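Local coordinates for protein copper-containing nitrite reductase (Thermus scotoductus, PDB 6HBE) that probably reduces nitrite to nitric oxide with electrons from cytochrome c, working as a copper-containing homotrimer, at residues Gly109-Tyr113 against Tyr203-Val207; Phe131-Val135 against Tyr157-Ser161; Gly197-Tyr203 against Trp249-Val255; Ile221-Met225 against Val235-Ala241. All blocks are in the same frame, centred on the assembly; numbering follows the deposited sequence.

Interaction 1. Residues Gly109-Tyr113 against Tyr203-Val207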
loop_
_atom_site.group_PDB
_atom_site.type_symbol
_atom_site.label_atom_id
_atom_site.label_comp_id
_atom_site.label_asym_id
_atom_site.label_seq_id
_atom_site.Cartn_x
_atom_site.Cartn_y
_atom_site.Cartn_z
ATOM N N GLY C 109 10.618 4.934 26.205
ATOM C CA GLY C 109 9.868 4.231 25.154
ATOM C C GLY C 109 10.631 3.194 24.346
ATOM O O GLY C 109 11.690 2.722 24.771
ATOM N N VAL C 110 10.092 2.870 23.164
ATOM C CA VAL C 110 10.642 1.855 22.255
ATOM C C VAL C 110 11.037 2.566 20.960
ATOM O O VAL C 110 10.160 3.125 20.262
ATOM C CB VAL C 110 9.601 0.744 21.978
ATOM C CG1 VAL C 110 10.148 -0.272 20.958
ATOM C CG2 VAL C 110 9.227 0.026 23.281
ATOM N N PHE C 111 12.341 2.549 20.649
ATOM C CA PHE C 111 12.932 3.338 19.567
ATOM C C PHE C 111 13.620 2.469 18.519
ATOM O O PHE C 111 14.297 1.489 18.847
ATOM C CB PHE C 111 13.923 4.351 20.125
ATOM C CG PHE C 111 13.295 5.333 21.071
ATOM C CD1 PHE C 111 12.597 6.444 20.577
ATOM C CD2 PHE C 111 13.354 5.130 22.434
ATOM C CE1 PHE C 111 11.974 7.334 21.436
ATOM C CE2 PHE C 111 12.725 6.016 23.320
ATOM C CZ PHE C 111 12.041 7.118 22.823
ATOM N N MET C 112 13.486 2.857 17.254
ATOM C CA MET C 112 14.254 2.237 16.158
ATOM C C MET C 112 15.695 2.775 16.115
ATOM O O MET C 112 15.941 3.957 16.419
ATOM C CB MET C 112 13.578 2.541 14.808
ATOM C CG MET C 112 14.065 1.745 13.576
ATOM S SD MET C 112 12.984 2.119 12.161
ATOM C CE MET C 112 13.815 1.334 10.789
ATOM N N TYR C 113 16.633 1.926 15.682
ATOM C CA TYR C 113 17.931 2.389 15.170
ATOM C C TYR C 113 18.141 1.712 13.823
ATOM O O TYR C 113 17.536 0.667 13.565
ATOM C CB TYR C 113 19.110 2.139 16.175
ATOM C CG TYR C 113 19.552 0.692 16.342
ATOM C CD1 TYR C 113 20.365 0.077 15.371
ATOM C CD2 TYR C 113 19.187 -0.060 17.462
ATOM C CE1 TYR C 113 20.786 -1.227 15.512
ATOM C CE2 TYR C 113 19.608 -1.387 17.597
ATOM C CZ TYR C 113 20.400 -1.960 16.613
ATOM O OH TYR C 113 20.825 -3.272 16.663
ATOM N N TYR C 203 6.875 -5.312 23.981
ATOM C CA TYR C 203 7.558 -4.133 23.434
ATOM C C TYR C 203 7.573 -4.370 21.917
ATOM O O TYR C 203 8.297 -5.255 21.442
ATOM C CB TYR C 203 8.973 -4.034 24.006
ATOM C CG TYR C 203 9.061 -3.839 25.528
ATOM C CD1 TYR C 203 8.891 -4.920 26.410
ATOM C CD2 TYR C 203 9.354 -2.595 26.074
ATOM C CE1 TYR C 203 8.989 -4.753 27.791
ATOM C CE2 TYR C 203 9.451 -2.404 27.459
ATOM C CZ TYR C 203 9.253 -3.492 28.315
ATOM O OH TYR C 203 9.353 -3.345 29.686
ATOM N N PHE C 204 6.773 -3.595 21.173
ATOM C CA PHE C 204 6.562 -3.831 19.724
ATOM C C PHE C 204 7.057 -2.655 18.892
ATOM O O PHE C 204 6.652 -1.519 19.151
ATOM C CB PHE C 204 5.070 -4.043 19.447
ATOM C CG PHE C 204 4.737 -4.196 17.969
ATOM C CD1 PHE C 204 5.307 -5.208 17.233
ATOM C CD2 PHE C 204 3.810 -3.367 17.352
ATOM C CE1 PHE C 204 5.019 -5.372 15.894
ATOM C CE2 PHE C 204 3.484 -3.554 16.007
ATOM C CZ PHE C 204 4.120 -4.543 15.279
ATOM N N LEU C 205 7.888 -2.931 17.874
ATOM C CA LEU C 205 8.341 -1.916 16.928
ATOM C C LEU C 205 8.099 -2.435 15.526
ATOM O O LEU C 205 8.598 -3.505 15.159
ATOM C CB LEU C 205 9.842 -1.619 17.134
ATOM C CG LEU C 205 10.580 -0.753 16.092
ATOM C CD1 LEU C 205 10.047 0.646 16.049
ATOM C CD2 LEU C 205 12.079 -0.714 16.311
ATOM N N ASN C 206 7.358 -1.665 14.726
ATOM C CA ASN C 206 7.213 -1.977 13.274
ATOM C C ASN C 206 8.291 -1.182 12.559
ATOM O O ASN C 206 8.168 0.050 12.463
ATOM C CB ASN C 206 5.822 -1.580 12.700
ATOM C CG ASN C 206 5.674 -1.903 11.222
ATOM O OD1 ASN C 206 6.479 -2.661 10.639
ATOM N ND2 ASN C 206 4.647 -1.303 10.572
ATOM N N VAL C 207 9.311 -1.843 12.026
ATOM C CA VAL C 207 10.350 -1.098 11.287
ATOM C C VAL C 207 9.930 -0.832 9.821
ATOM O O VAL C 207 10.521 -0.005 9.150
ATOM C CB VAL C 207 11.761 -1.736 11.290
ATOM C CG1 VAL C 207 12.266 -2.025 12.689
ATOM C CG2 VAL C 207 11.851 -2.955 10.404
#

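Interaction 2. Residues Phe131-Val135 against Tyr157-Ser161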
loop_
_atom_site.group_PDB
_atom_site.type_symbol
_atom_site.label_atom_id
_atom_site.label_comp_id
_atom_site.label_asym_id
_atom_site.label_seq_id
_atom_site.Cartn_x
_atom_site.Cartn_y
_atom_site.Cartn_z
ATOM N N PHE C 131 18.749 -2.758 10.792
ATOM C CA PHE C 131 17.881 -2.101 11.784
ATOM C C PHE C 131 17.812 -2.902 13.076
ATOM O O PHE C 131 18.159 -4.085 13.070
ATOM C CB PHE C 131 16.445 -1.909 11.229
ATOM C CG PHE C 131 15.911 -3.112 10.510
ATOM C CD1 PHE C 131 15.483 -4.237 11.211
ATOM C CD2 PHE C 131 15.868 -3.138 9.136
ATOM C CE1 PHE C 131 15.022 -5.364 10.543
ATOM C CE2 PHE C 131 15.400 -4.250 8.461
ATOM C CZ PHE C 131 14.977 -5.376 9.174
ATOM N N GLY C 132 17.377 -2.244 14.159
ATOM C CA GLY C 132 17.128 -2.884 15.447
ATOM C C GLY C 132 16.368 -1.995 16.417
ATOM O O GLY C 132 15.872 -0.927 16.027
ATOM N N MET C 133 16.260 -2.439 17.672
ATOM C CA MET C 133 15.520 -1.753 18.744
ATOM C C MET C 133 16.414 -1.295 19.906
ATOM O O MET C 133 17.290 -2.048 20.359
ATOM C CB MET C 133 14.436 -2.718 19.303
ATOM C CG MET C 133 13.595 -2.246 20.504
ATOM S SD MET C 133 12.516 -3.531 21.242
ATOM C CE MET C 133 11.410 -3.957 19.877
ATOM N N ILE C 134 16.128 -0.096 20.434
ATOM C CA ILE C 134 16.639 0.356 21.729
ATOM C C ILE C 134 15.448 0.752 22.575
ATOM O O ILE C 134 14.589 1.533 22.124
ATOM C CB ILE C 134 17.727 1.487 21.681
ATOM C CG1 ILE C 134 18.068 1.982 23.115
ATOM C CG2 ILE C 134 17.298 2.672 20.841
ATOM C CD1 ILE C 134 19.337 2.801 23.203
ATOM N N VAL C 135 15.376 0.155 23.770
ATOM C CA VAL C 135 14.344 0.410 24.758
ATOM C C VAL C 135 14.891 1.270 25.897
ATOM O O VAL C 135 15.977 0.973 26.444
ATOM C CB VAL C 135 13.808 -0.902 25.393
ATOM C CG1 VAL C 135 12.733 -0.618 26.427
ATOM C CG2 VAL C 135 13.267 -1.845 24.318
ATOM N N TYR C 157 9.882 -8.931 23.433
ATOM C CA TYR C 157 10.362 -7.844 22.557
ATOM C C TYR C 157 10.258 -8.316 21.108
ATOM O O TYR C 157 10.874 -9.345 20.725
ATOM C CB TYR C 157 11.788 -7.457 22.923
ATOM C CG TYR C 157 12.016 -6.969 24.362
ATOM C CD1 TYR C 157 12.356 -7.871 25.379
ATOM C CD2 TYR C 157 12.013 -5.631 24.679
ATOM C CE1 TYR C 157 12.632 -7.454 26.673
ATOM C CE2 TYR C 157 12.300 -5.196 25.966
ATOM C CZ TYR C 157 12.603 -6.132 26.972
ATOM O OH TYR C 157 12.879 -5.740 28.269
ATOM N N ILE C 158 9.468 -7.588 20.302
ATOM C CA ILE C 158 9.127 -8.026 18.937
ATOM C C ILE C 158 9.357 -6.908 17.887
ATOM O O ILE C 158 8.797 -5.824 18.025
ATOM C CB ILE C 158 7.615 -8.409 18.858
ATOM C CG1 ILE C 158 7.237 -9.510 19.873
ATOM C CG2 ILE C 158 7.243 -8.867 17.440
ATOM C CD1 ILE C 158 7.686 -10.891 19.460
ATOM N N ILE C 159 10.110 -7.208 16.830
ATOM C CA ILE C 159 10.182 -6.348 15.633
ATOM C C ILE C 159 9.452 -7.032 14.502
ATOM O O ILE C 159 9.643 -8.237 14.298
ATOM C CB ILE C 159 11.640 -6.048 15.212
ATOM C CG1 ILE C 159 12.207 -4.944 16.118
ATOM C CG2 ILE C 159 11.745 -5.645 13.748
ATOM C CD1 ILE C 159 13.710 -4.707 15.996
ATOM N N GLN C 160 8.618 -6.260 13.803
ATOM C CA GLN C 160 8.093 -6.627 12.503
ATOM C C GLN C 160 8.900 -5.977 11.395
ATOM O O GLN C 160 9.116 -4.775 11.441
ATOM C CB GLN C 160 6.604 -6.231 12.377
ATOM C CG GLN C 160 5.980 -6.719 11.067
ATOM C CD GLN C 160 4.492 -6.376 10.944
ATOM O OE1 GLN C 160 3.688 -6.593 11.876
ATOM N NE2 GLN C 160 4.122 -5.803 9.796
ATOM N N SER C 161 9.259 -6.736 10.358
ATOM C CA SER C 161 10.060 -6.191 9.250
ATOM C C SER C 161 9.789 -6.953 7.958
ATOM O O SER C 161 9.296 -8.087 7.983
ATOM C CB SER C 161 11.568 -6.225 9.581
ATOM O OG SER C 161 12.081 -7.554 9.633
#

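Interaction 3. Residues Gly197-Tyr203 against Trp249-Val255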
loop_
_atom_site.group_PDB
_atom_site.type_symbol
_atom_site.label_atom_id
_atom_site.label_comp_id
_atom_site.label_asym_id
_atom_site.label_seq_id
_atom_site.Cartn_x
_atom_site.Cartn_y
_atom_site.Cartn_z
ATOM N N GLY C 197 -3.245 -16.572 33.416
ATOM C CA GLY C 197 -3.040 -15.561 34.459
ATOM C C GLY C 197 -1.740 -14.758 34.419
ATOM O O GLY C 197 -1.624 -13.804 35.151
ATOM N N ASP C 198 -0.741 -15.119 33.604
ATOM C CA ASP C 198 0.514 -14.319 33.526
ATOM C C ASP C 198 0.256 -12.855 33.136
ATOM O O ASP C 198 -0.568 -12.568 32.219
ATOM C CB ASP C 198 1.468 -14.870 32.438
ATOM C CG ASP C 198 2.377 -15.958 32.917
ATOM O OD1 ASP C 198 2.497 -16.202 34.144
ATOM O OD2 ASP C 198 2.985 -16.596 32.018
ATOM N N TYR C 199 0.967 -11.947 33.797
ATOM C CA TYR C 199 1.076 -10.551 33.353
ATOM C C TYR C 199 2.200 -10.450 32.303
ATOM O O TYR C 199 3.393 -10.579 32.636
ATOM C CB TYR C 199 1.306 -9.633 34.566
ATOM C CG TYR C 199 1.865 -8.238 34.320
ATOM C CD1 TYR C 199 1.665 -7.537 33.103
ATOM C CD2 TYR C 199 2.570 -7.574 35.343
ATOM C CE1 TYR C 199 2.196 -6.273 32.912
ATOM C CE2 TYR C 199 3.097 -6.296 35.150
ATOM C CZ TYR C 199 2.889 -5.640 33.947
ATOM O OH TYR C 199 3.419 -4.376 33.785
ATOM N N LEU C 200 1.809 -10.253 31.032
ATOM C CA LEU C 200 2.773 -10.044 29.941
ATOM C C LEU C 200 2.974 -8.564 29.636
ATOM O O LEU C 200 2.011 -7.799 29.648
ATOM C CB LEU C 200 2.309 -10.764 28.657
ATOM C CG LEU C 200 2.034 -12.268 28.757
ATOM C CD1 LEU C 200 1.716 -12.835 27.376
ATOM C CD2 LEU C 200 3.173 -13.086 29.371
ATOM N N ARG C 201 4.217 -8.166 29.344
ATOM C CA ARG C 201 4.486 -6.828 28.766
ATOM C C ARG C 201 5.210 -7.002 27.413
ATOM O O ARG C 201 6.255 -7.644 27.344
ATOM C CB ARG C 201 5.245 -5.906 29.733
ATOM C CG ARG C 201 5.241 -4.415 29.323
ATOM C CD ARG C 201 5.315 -3.496 30.540
ATOM N NE ARG C 201 6.670 -3.402 31.083
ATOM C CZ ARG C 201 7.012 -3.313 32.382
ATOM N NH1 ARG C 201 6.115 -3.330 33.367
ATOM N NH2 ARG C 201 8.299 -3.197 32.687
ATOM N N ILE C 202 4.620 -6.441 26.343
ATOM C CA ILE C 202 5.085 -6.633 24.959
ATOM C C ILE C 202 5.673 -5.280 24.522
ATOM O O ILE C 202 5.050 -4.232 24.722
ATOM C CB ILE C 202 3.933 -7.073 24.019
ATOM C CG1 ILE C 202 3.312 -8.399 24.508
ATOM C CG2 ILE C 202 4.419 -7.233 22.569
ATOM C CD1 ILE C 202 1.953 -8.701 23.911
ATOM N N TYR C 203 6.875 -5.312 23.981
ATOM C CA TYR C 203 7.558 -4.133 23.434
ATOM C C TYR C 203 7.573 -4.370 21.917
ATOM O O TYR C 203 8.297 -5.255 21.442
ATOM C CB TYR C 203 8.973 -4.034 24.006
ATOM C CG TYR C 203 9.061 -3.839 25.528
ATOM C CD1 TYR C 203 8.891 -4.920 26.410
ATOM C CD2 TYR C 203 9.354 -2.595 26.074
ATOM C CE1 TYR C 203 8.989 -4.753 27.791
ATOM C CE2 TYR C 203 9.451 -2.404 27.459
ATOM C CZ TYR C 203 9.253 -3.492 28.315
ATOM O OH TYR C 203 9.353 -3.345 29.686
ATOM N N TRP C 249 4.839 0.493 20.252
ATOM C CA TRP C 249 3.927 0.401 21.381
ATOM C C TRP C 249 4.551 -0.394 22.523
ATOM O O TRP C 249 5.323 -1.311 22.264
ATOM C CB TRP C 249 2.615 -0.317 20.981
ATOM C CG TRP C 249 1.725 0.423 20.017
ATOM C CD1 TRP C 249 1.747 0.324 18.627
ATOM C CD2 TRP C 249 0.684 1.345 20.336
ATOM N NE1 TRP C 249 0.790 1.136 18.091
ATOM C CE2 TRP C 249 0.114 1.775 19.105
ATOM C CE3 TRP C 249 0.145 1.835 21.538
ATOM C CZ2 TRP C 249 -0.979 2.667 19.043
ATOM C CZ3 TRP C 249 -0.935 2.756 21.477
ATOM C CH2 TRP C 249 -1.464 3.173 20.233
ATOM N N VAL C 250 4.209 -0.039 23.774
ATOM C CA VAL C 250 4.257 -1.009 24.907
ATOM C C VAL C 250 2.813 -1.445 25.248
ATOM O O VAL C 250 1.908 -0.618 25.293
ATOM C CB VAL C 250 4.976 -0.420 26.145
ATOM C CG1 VAL C 250 4.861 -1.328 27.356
ATOM C CG2 VAL C 250 6.445 -0.205 25.822
ATOM N N ILE C 251 2.597 -2.751 25.410
ATOM C CA ILE C 251 1.269 -3.324 25.651
ATOM C C ILE C 251 1.340 -4.165 26.958
ATOM O O ILE C 251 2.260 -4.959 27.129
ATOM C CB ILE C 251 0.877 -4.209 24.449
ATOM C CG1 ILE C 251 0.688 -3.340 23.181
ATOM C CG2 ILE C 251 -0.366 -5.050 24.728
ATOM C CD1 ILE C 251 0.821 -4.151 21.892
ATOM N N GLU C 252 0.376 -3.961 27.858
ATOM C CA GLU C 252 0.187 -4.786 29.061
ATOM C C GLU C 252 -1.115 -5.598 28.924
ATOM O O GLU C 252 -2.162 -5.026 28.620
ATOM C CB GLU C 252 0.111 -3.869 30.292
ATOM C CG GLU C 252 1.383 -3.100 30.581
ATOM C CD GLU C 252 1.262 -2.238 31.843
ATOM O OE1 GLU C 252 0.372 -1.386 31.916
ATOM O OE2 GLU C 252 2.066 -2.427 32.772
ATOM N N TRP C 253 -1.040 -6.915 29.126
ATOM C CA TRP C 253 -2.167 -7.812 28.985
ATOM C C TRP C 253 -1.947 -9.016 29.910
ATOM O O TRP C 253 -0.837 -9.545 29.988
ATOM C CB TRP C 253 -2.287 -8.280 27.493
ATOM C CG TRP C 253 -3.347 -9.341 27.177
ATOM C CD1 TRP C 253 -4.707 -9.213 27.282
ATOM C CD2 TRP C 253 -3.117 -10.648 26.628
ATOM N NE1 TRP C 253 -5.327 -10.381 26.897
ATOM C CE2 TRP C 253 -4.372 -11.276 26.500
ATOM C CE3 TRP C 253 -1.965 -11.378 26.323
ATOM C CZ2 TRP C 253 -4.513 -12.577 26.001
ATOM C CZ3 TRP C 253 -2.108 -12.669 25.826
ATOM C CH2 TRP C 253 -3.371 -13.257 25.688
ATOM N N ARG C 254 -3.003 -9.444 30.594
ATOM C CA ARG C 254 -3.001 -10.723 31.323
ATOM C C ARG C 254 -3.546 -11.842 30.474
ATOM O O ARG C 254 -4.583 -11.687 29.836
ATOM C CB ARG C 254 -3.799 -10.617 32.616
ATOM C CG ARG C 254 -3.031 -9.812 33.654
ATOM C CD ARG C 254 -3.883 -9.367 34.810
ATOM N NE ARG C 254 -4.860 -8.352 34.428
ATOM C CZ ARG C 254 -5.481 -7.541 35.284
ATOM N NH1 ARG C 254 -5.236 -7.603 36.590
ATOM N NH2 ARG C 254 -6.365 -6.660 34.834
ATOM N N VAL C 255 -2.855 -12.973 30.483
ATOM C CA VAL C 255 -3.309 -14.162 29.777
ATOM C C VAL C 255 -4.592 -14.608 30.528
ATOM O O VAL C 255 -4.541 -14.783 31.768
ATOM C CB VAL C 255 -2.261 -15.296 29.776
ATOM C CG1 VAL C 255 -2.772 -16.499 29.005
ATOM C CG2 VAL C 255 -0.930 -14.874 29.151
#

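Interaction 4. Residues Ile221-Met225 against Val235-Ala241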
loop_
_atom_site.group_PDB
_atom_site.type_symbol
_atom_site.label_atom_id
_atom_site.label_comp_id
_atom_site.label_asym_id
_atom_site.label_seq_id
_atom_site.Cartn_x
_atom_site.Cartn_y
_atom_site.Cartn_z
ATOM N N ILE C 221 -7.954 -9.130 24.440
ATOM C CA ILE C 221 -8.176 -7.692 24.246
ATOM C C ILE C 221 -7.127 -7.027 25.107
ATOM O O ILE C 221 -7.119 -7.263 26.322
ATOM C CB ILE C 221 -9.620 -7.268 24.682
ATOM C CG1 ILE C 221 -10.652 -7.957 23.779
ATOM C CG2 ILE C 221 -9.827 -5.767 24.596
ATOM C CD1 ILE C 221 -12.110 -7.711 24.129
ATOM N N PHE C 222 -6.236 -6.230 24.495
ATOM C CA PHE C 222 -5.128 -5.597 25.209
ATOM C C PHE C 222 -5.673 -4.608 26.239
ATOM O O PHE C 222 -6.474 -3.723 25.922
ATOM C CB PHE C 222 -4.132 -4.865 24.270
ATOM C CG PHE C 222 -3.511 -5.739 23.203
ATOM C CD1 PHE C 222 -2.954 -6.959 23.521
ATOM C CD2 PHE C 222 -3.433 -5.298 21.895
ATOM C CE1 PHE C 222 -2.350 -7.757 22.548
ATOM C CE2 PHE C 222 -2.844 -6.090 20.910
ATOM C CZ PHE C 222 -2.280 -7.313 21.243
ATOM N N GLU C 223 -5.232 -4.756 27.483
ATOM C CA GLU C 223 -5.803 -3.959 28.569
ATOM C C GLU C 223 -5.331 -2.507 28.521
ATOM O O GLU C 223 -6.155 -1.575 28.579
ATOM C CB GLU C 223 -5.496 -4.605 29.915
ATOM C CG GLU C 223 -5.918 -6.088 29.929
ATOM C CD GLU C 223 -6.019 -6.685 31.302
ATOM O OE1 GLU C 223 -6.612 -6.029 32.185
ATOM O OE2 GLU C 223 -5.510 -7.811 31.490
ATOM N N TYR C 224 -4.015 -2.319 28.441
ATOM C CA TYR C 224 -3.406 -0.981 28.380
ATOM C C TYR C 224 -2.326 -0.962 27.301
ATOM O O TYR C 224 -1.537 -1.877 27.237
ATOM C CB TYR C 224 -2.742 -0.607 29.717
ATOM C CG TYR C 224 -3.604 -0.769 30.958
ATOM C CD1 TYR C 224 -4.875 -0.197 31.042
ATOM C CD2 TYR C 224 -3.116 -1.459 32.083
ATOM C CE1 TYR C 224 -5.674 -0.348 32.188
ATOM C CE2 TYR C 224 -3.906 -1.616 33.242
ATOM C CZ TYR C 224 -5.180 -1.064 33.286
ATOM O OH TYR C 224 -5.942 -1.209 34.436
ATOM N N MET C 225 -2.268 0.100 26.502
ATOM C CA MET C 225 -1.214 0.296 25.508
ATOM C C MET C 225 -0.678 1.721 25.596
ATOM O O MET C 225 -1.411 2.629 25.910
ATOM C CB MET C 225 -1.724 0.050 24.083
ATOM C CG MET C 225 -2.684 -1.099 23.933
ATOM S SD MET C 225 -2.955 -1.649 22.237
ATOM C CE MET C 225 -3.523 -0.139 21.472
ATOM N N VAL C 235 -3.886 4.189 25.840
ATOM C CA VAL C 235 -5.060 3.743 25.107
ATOM C C VAL C 235 -5.502 2.469 25.812
ATOM O O VAL C 235 -4.640 1.639 26.161
ATOM C CB VAL C 235 -4.654 3.400 23.633
ATOM C CG1 VAL C 235 -5.827 2.831 22.837
ATOM C CG2 VAL C 235 -4.065 4.622 22.942
ATOM N N VAL C 236 -6.806 2.296 26.050
ATOM C CA VAL C 236 -7.290 1.112 26.765
ATOM C C VAL C 236 -8.212 0.225 25.919
ATOM O O VAL C 236 -8.932 0.717 25.040
ATOM C CB VAL C 236 -7.995 1.480 28.104
ATOM C CG1 VAL C 236 -7.131 2.430 28.919
ATOM C CG2 VAL C 236 -9.360 2.105 27.893
ATOM N N GLY C 237 -8.235 -1.070 26.242
ATOM C CA GLY C 237 -9.235 -1.982 25.701
ATOM C C GLY C 237 -9.272 -2.173 24.189
ATOM O O GLY C 237 -10.347 -2.043 23.563
ATOM N N ALA C 238 -8.123 -2.534 23.625
ATOM C CA ALA C 238 -7.935 -2.566 22.175
ATOM C C ALA C 238 -7.752 -3.963 21.566
ATOM O O ALA C 238 -6.966 -4.803 22.060
ATOM C CB ALA C 238 -6.757 -1.669 21.795
ATOM N N GLN C 239 -8.456 -4.197 20.474
ATOM C CA GLN C 239 -8.243 -5.410 19.665
ATOM C C GLN C 239 -7.025 -5.340 18.737
ATOM O O GLN C 239 -6.567 -6.379 18.257
ATOM C CB GLN C 239 -9.505 -5.759 18.859
ATOM C CG GLN C 239 -9.701 -4.960 17.570
ATOM C CD GLN C 239 -11.153 -4.814 17.186
ATOM O OE1 GLN C 239 -11.759 -5.719 16.613
ATOM N NE2 GLN C 239 -11.711 -3.655 17.466
ATOM N N THR C 240 -6.550 -4.123 18.448
ATOM C CA THR C 240 -5.433 -3.874 17.567
ATOM C C THR C 240 -4.556 -2.712 18.091
ATOM O O THR C 240 -5.064 -1.805 18.754
ATOM C CB THR C 240 -5.892 -3.489 16.137
ATOM O OG1 THR C 240 -6.989 -2.586 16.198
ATOM C CG2 THR C 240 -6.256 -4.695 15.329
ATOM N N ALA C 241 -3.260 -2.770 17.767
ATOM C CA ALA C 241 -2.307 -1.687 17.949
ATOM C C ALA C 241 -1.784 -1.229 16.567
ATOM O O ALA C 241 -0.941 -1.897 15.962
ATOM C CB ALA C 241 -1.163 -2.149 18.829
#

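Interaction 1. Residues Gly109-Tyr113 against Tyr203-Val207
Met112 lays its thioether across Val207: CE comes 3.7 Å from Val207 CB, with Met112 SD just behind, and the two side chains meet at about a right angle. The methionine gets there by running fully extended, CG anti to the backbone N (chi1 -168°) and both later torsions near 180°, which carries the methyl far from its own strand. Nearer its backbone, the same residue is met chiefly by Leu205 CD2. This methyl lies against Met112 CA at 3.7 Å and stands 3.9 Å from Met112 CB, with Leu205 CD1 flanking that CB. Further back along the strands Val110 uses its two methyls separately. Val110 CG1 packs on Leu205 CB at 4.1 Å, while Val110 CG2 sits at the edge of the Tyr203 ring, in its plane, 3.8 Å from Tyr203 CD2. No hydrogen bond crosses. This is the face-to-face packing of two beta sheets, with strand axes 7.4 Å apart and 31° from parallel, and it brings the first cupredoxin domain, through strand 109-114, against the second, through strand 199-208. The Tyr203 ring is held from outside the pair: Glu137 binds its hydroxyl, and Tyr157 stacks on it. Met112 lies in the second shell of a copper site, its side chain about 4 Å from the side chains of the copper ligands His80 and His114, and it also packs on His267 of the second subunit. That same subunit supplies Gln239, whose amide reaches Val110 O and Met112 N.

Interaction 2. Residues Phe131-Val135 against Tyr157-Ser161
This is an apolar, buried contact between facing beta sheets, where strand 131-137 of the first cupredoxin domain covers strand 154-163 of the second. The short axes approach to 8.3 Å and run roughly antiparallel (148°), too far apart for backbone pairing, and no hydrogen bond crosses between the segments. Met133 and Ile159 fill the middle, sliding past each other in opposite directions. Ile159 CD1 reaches Met133 N at 3.8 Å and lies 3.9 Å from Met133 CB. Beside it the thioether turns back at its last torsion (chi3 -62°), which sets Met133 CE 3.7 Å from Ile158 O. The sulfur itself meets Tyr157 in a Met-aromatic contact, Met133 SD standing 5.4 Å from the ring centroid and approaching obliquely. Val135 joins from one side, crossing the tyrosine at about a right angle and putting CG2 3.9 Å from Tyr157 CE2. At the other end Phe131, whose side chain is about 4 Å from that of the copper ligand His114, brings the end of its ring, CE1 and CZ, against Ser161 at an oblique angle, and Phe131 CZ lies 3.5 Å from Ser161 CB, with Ser161 OG close to the same ring carbon.

Interaction 3. Residues Gly197-Tyr203 against Trp249-Val255
Tyr199 OH is held by two groups. It gives its proton to Glu252 OE2 across the strands at 2.6 Å, and it accepts a bond from Arg201 NH1 of its own strand at 2.9 Å. The carboxylate oxygen is met on its anti side, somewhat out of the carboxylate plane, and the ring and carboxylate planes stand 66° apart. Glu252 OE1 is engaged as well, by Tyr226 OH and the backbone N of Met144, so both oxygens are tied down and the carboxylate is fixed in rotation. Its nearby positive neighbour is Arg201, whose NH1 is 4.2 Å from Glu252 OE2, beyond a salt bridge; Arg201 instead pairs with Glu145. At the other edge of the guanidinium, NE and NH2 both clasp Tyr203 OH in the plane of the group, NE at 3.0 Å. The bend at chi3 (78°) turns the guanidinium into that position while the aliphatic part rests on Val250, Arg201 CG lying 3.7 Å from Val250 CG1. On the other face of the sheet the packing is apolar: Leu200 CD1 touches the Trp253 ring and lies 3.8 Å from Val255 CG2, and Ile202 faces Ile251. Between the two faces the backbones pair antiparallel, Leu200 with Trp253 and Ile202 with Ile251 as hydrogen-bonded pairs. Trp253 NE1 reaches Asn83 of the third subunit, and Arg254 forms a salt bridge with Glu223. The ladder goes on past the strand ends through Val255 N to Asp198 O, 2.9 Å. Such paired antiparallel strands form the interior of a sheet of the second cupredoxin sandwich.

Interaction 4. Residues Ile221-Met225 against Val235-Ala241
Met225 curls its thioether over the chain opposite, from Val235 to Ala241. Met225 CE lies 3.5 Å from Thr240 O and 3.6 Å from Ala238 CB, with Val235 CG1 at 4.0 Å from the same methyl, while Met225 SD touches Ala241 CB at 3.9 Å. The bend at the last torsion (chi3 -57°) folds the methyl into this cluster. Along the other face, Val236 CG1 meets the edge of the Tyr224 ring near its plane. Before the corner, Ile221 CG2 rests 3.7 Å from Gly237 C. Backbone bonds set the register: Met225 and Val235 bond in both directions, as do Phe222 and Ala238, with Phe222 N 2.9 Å from Ala238 O. The hairpin of strands 222-227 and 234-238 turns a corner between these pairs. Gly237 and Ala238 both face Phe222 in a G1 beta bulge, for which Gly237 takes a positive phi of 61°, and its N binds Glu223 O from well above the carbonyl plane, at 3.2 Å. A classic bulge sits on the other strand, where Glu223 and Tyr224 both face Glu252. Further out, Tyr224 OH is held by Glu147. The third subunit packs against the outer strand: its Asp247 binds Thr240 OG1, and its His80, a copper ligand there, gives Gln239 OE1 a hydrogen bond through ND1.

Overall arrangement
Following the chain, strand 109-114 comes first and waits for strand 199-208, which closes interaction 1 some ninety residues later. Within that long excursion interaction 2 opens at 131-135 and closes at 157-161. Interactions 1 and 2 together join one sheet of the first cupredoxin domain to one of the second. Interaction 3 opens at 197-203, before interaction 1 is complete, and shares Tyr203 with it, so the two cross. It closes only at 249-255, after the hairpin of interaction 4 has opened and shut inside its span. Interactions 3 and 4 thus build one sheet laterally. Strand 154-163 lies next to 199-208 in it, probably bonded Ile158 N to Tyr203 O, so all four interactions use this sheet.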